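Binary enterotoxin of Clostridium perfringens component a (Clostridium perfringens, PDB 5H03) probably acts as the enzymatic, NAD-binding component of a binary enterotoxin, transferring ADP-ribose to a target protein in the host cell. Local coordinates at residues Q211-N216 with D292-R297. Sequence-based numbering, arbitrary orientation.
Sequences QLNFEN and DIITYR
With CG of Asn213 swung anti to its own backbone nitrogen (chi1 -179°) and CG of Tyr296 set anti to its carbonyl carbon (chi1 -55°), the two side chains cross at about a right angle and bring an amide to a phenol. Tyr296 OH donates to Asn213 OD1 over 2.6 Å, reaching a lone pair in the carbonyl plane, while the oxygen sits at the edge of the ring, in its plane. The amide and ring planes are turned 45° apart. Glu215 N adds a weak bond to the same OD1, and CG of Glu215 approaches Tyr296 OH obliquely, its carboxylate being paired with Lys58.

Such a contact illustrates how the loop leading from strand 199-209 of the first sheet to helix 218-234 can be tied to the edge of a second sheet. Residues 211-215 run in roughly the same direction as 292-296, on strand 293-299, one of the two edge strands of a five-stranded mixed sheet in the ADP-ribosyltransferase fold, whose inner neighbour is 356-362. Ile294 N donates to Leu212 O at 3.0 Å, and two waters extend this single direct backbone bond: one joins Leu212 N to Asp292 O, the other Phe214 N to Ile294 O.

Apolar side chains pack against amides and a ring around these links. Ile294 CB rests 3.7 Å from Asn213 CG. Ile294 CD1 reaches the Gln211 amide, 3.4 Å from Gln211 NE2; OE1 of that amide is bonded to Asn132 of strand 132-134 in the first sheet. Ile293 CD1 approaches Phe214 CE2 obliquely at 3.9 Å, with Trp224 of helix 218-234 touching both side chains. Further along the strand, Arg297 belongs to the NAD(+) site.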
loop_
_atom_site.group_PDB
_atom_site.type_symbol
_atom_site.label_atom_id
_atom_site.label_comp_id
_atom_site.label_asym_id
_atom_site.label_seq_id
_atom_site.Cartn_x
_atom_site.Cartn_y
_atom_site.Cartn_z
ATOM N N GLN A 211 -7.486 -5.344 -0.582
ATOM C CA GLN A 211 -7.124 -5.824 0.743
ATOM C C GLN A 211 -7.669 -4.901 1.839
ATOM O O GLN A 211 -7.969 -3.723 1.615
ATOM C CB GLN A 211 -5.611 -6.007 0.913
ATOM C CG GLN A 211 -4.688 -5.165 0.071
ATOM C CD GLN A 211 -3.238 -5.595 0.222
ATOM O OE1 GLN A 211 -2.945 -6.712 0.686
ATOM N NE2 GLN A 211 -2.316 -4.723 -0.192
ATOM N N LEU A 212 -7.787 -5.470 3.047
ATOM C CA LEU A 212 -8.255 -4.727 4.211
ATOM C C LEU A 212 -7.201 -3.699 4.590
ATOM O O LEU A 212 -6.053 -4.061 4.861
ATOM C CB LEU A 212 -8.520 -5.675 5.381
ATOM C CG LEU A 212 -9.284 -5.138 6.593
ATOM C CD1 LEU A 212 -10.482 -4.319 6.157
ATOM C CD2 LEU A 212 -9.712 -6.288 7.482
ATOM N N ASN A 213 -7.593 -2.417 4.606
ATOM C CA ASN A 213 -6.669 -1.308 4.902
ATOM C C ASN A 213 -7.525 -0.102 5.308
ATOM O O ASN A 213 -8.000 0.639 4.442
ATOM C CB ASN A 213 -5.810 -0.999 3.669
ATOM C CG ASN A 213 -4.802 0.119 3.905
ATOM O OD1 ASN A 213 -4.797 0.742 4.961
ATOM N ND2 ASN A 213 -3.932 0.383 2.903
ATOM N N PHE A 214 -7.666 0.111 6.617
ATOM C CA PHE A 214 -8.611 1.114 7.111
ATOM C C PHE A 214 -8.167 2.551 6.848
ATOM O O PHE A 214 -9.020 3.431 6.747
ATOM C CB PHE A 214 -8.870 0.903 8.606
ATOM C CG PHE A 214 -9.446 -0.446 8.931
ATOM C CD1 PHE A 214 -10.769 -0.733 8.634
ATOM C CD2 PHE A 214 -8.673 -1.423 9.525
ATOM C CE1 PHE A 214 -11.297 -1.959 8.924
ATOM C CE2 PHE A 214 -9.214 -2.657 9.821
ATOM C CZ PHE A 214 -10.516 -2.923 9.518
ATOM N N GLU A 215 -6.864 2.800 6.722
ATOM C CA GLU A 215 -6.295 4.127 6.463
ATOM C C GLU A 215 -6.693 5.129 7.549
ATOM O O GLU A 215 -6.098 5.082 8.624
ATOM C CB GLU A 215 -6.645 4.619 5.036
ATOM C CG GLU A 215 -5.835 3.832 4.005
ATOM C CD GLU A 215 -5.974 4.257 2.536
ATOM O OE1 GLU A 215 -7.004 4.841 2.118
ATOM O OE2 GLU A 215 -5.016 3.964 1.779
ATOM N N ASN A 216 -7.684 6.008 7.326
ATOM C CA ASN A 216 -8.160 6.927 8.379
ATOM C C ASN A 216 -9.478 6.522 9.024
ATOM O O ASN A 216 -9.947 7.225 9.925
ATOM C CB ASN A 216 -8.324 8.353 7.848
ATOM C CG ASN A 216 -7.153 8.807 7.062
ATOM O OD1 ASN A 216 -7.296 9.399 5.979
ATOM N ND2 ASN A 216 -5.961 8.571 7.608
ATOM N N ASP A 292 -5.815 -11.020 5.363
ATOM C CA ASP A 292 -4.742 -10.091 5.043
ATOM C C ASP A 292 -5.142 -8.674 5.453
ATOM O O ASP A 292 -6.273 -8.242 5.217
ATOM C CB ASP A 292 -4.428 -10.102 3.547
ATOM C CG ASP A 292 -3.927 -11.442 3.045
ATOM O OD1 ASP A 292 -3.670 -12.371 3.834
ATOM O OD2 ASP A 292 -3.789 -11.553 1.821
ATOM N N ILE A 293 -4.225 -7.968 6.094
ATOM C CA ILE A 293 -4.478 -6.601 6.537
ATOM C C ILE A 293 -3.202 -5.783 6.411
ATOM O O ILE A 293 -2.091 -6.279 6.621
ATOM C CB ILE A 293 -5.024 -6.556 7.994
ATOM C CG1 ILE A 293 -5.441 -5.131 8.388
ATOM C CG2 ILE A 293 -3.999 -7.133 8.977
ATOM C CD1 ILE A 293 -6.203 -5.070 9.749
ATOM N N ILE A 294 -3.369 -4.515 6.074
ATOM C CA ILE A 294 -2.251 -3.577 6.020
ATOM C C ILE A 294 -2.088 -2.882 7.368
ATOM O O ILE A 294 -3.055 -2.351 7.926
ATOM C CB ILE A 294 -2.462 -2.556 4.891
ATOM C CG1 ILE A 294 -2.784 -3.287 3.571
ATOM C CG2 ILE A 294 -1.271 -1.629 4.809
ATOM C CD1 ILE A 294 -1.712 -4.253 3.161
ATOM N N THR A 295 -0.866 -2.883 7.899
ATOM C CA THR A 295 -0.549 -2.154 9.118
ATOM C C THR A 295 0.589 -1.168 8.861
ATOM O O THR A 295 1.258 -1.201 7.822
ATOM C CB THR A 295 -0.193 -3.097 10.281
ATOM O OG1 THR A 295 1.045 -3.768 10.010
ATOM C CG2 THR A 295 -1.293 -4.090 10.482
ATOM N N TYR A 296 0.761 -0.249 9.808
ATOM C CA TYR A 296 1.688 0.861 9.643
ATOM C C TYR A 296 2.589 1.001 10.856
ATOM O O TYR A 296 2.208 0.680 11.985
ATOM C CB TYR A 296 0.952 2.167 9.423
ATOM C CG TYR A 296 -0.017 2.139 8.267
ATOM C CD1 TYR A 296 -1.312 1.650 8.429
ATOM C CD2 TYR A 296 0.361 2.633 7.011
ATOM C CE1 TYR A 296 -2.196 1.640 7.360
ATOM C CE2 TYR A 296 -0.500 2.640 5.954
ATOM C CZ TYR A 296 -1.771 2.145 6.121
ATOM O OH TYR A 296 -2.629 2.165 5.062
ATOM N N ARG A 297 3.793 1.486 10.603
ATOM C CA ARG A 297 4.728 1.788 11.667
ATOM C C ARG A 297 5.576 2.968 11.218
ATOM O O ARG A 297 6.072 2.974 10.083
ATOM C CB ARG A 297 5.594 0.564 11.990
ATOM C CG ARG A 297 6.585 0.853 13.063
ATOM C CD ARG A 297 7.287 -0.370 13.572
ATOM N NE ARG A 297 8.447 0.079 14.335
ATOM C CZ ARG A 297 8.396 0.507 15.597
ATOM N NH1 ARG A 297 7.243 0.542 16.261
ATOM N NH2 ARG A 297 9.506 0.885 16.207
HETATM O O HOH W 1 -7.585 -8.450 2.766
HETATM O O HOH W 2 -5.567 -1.217 8.036
#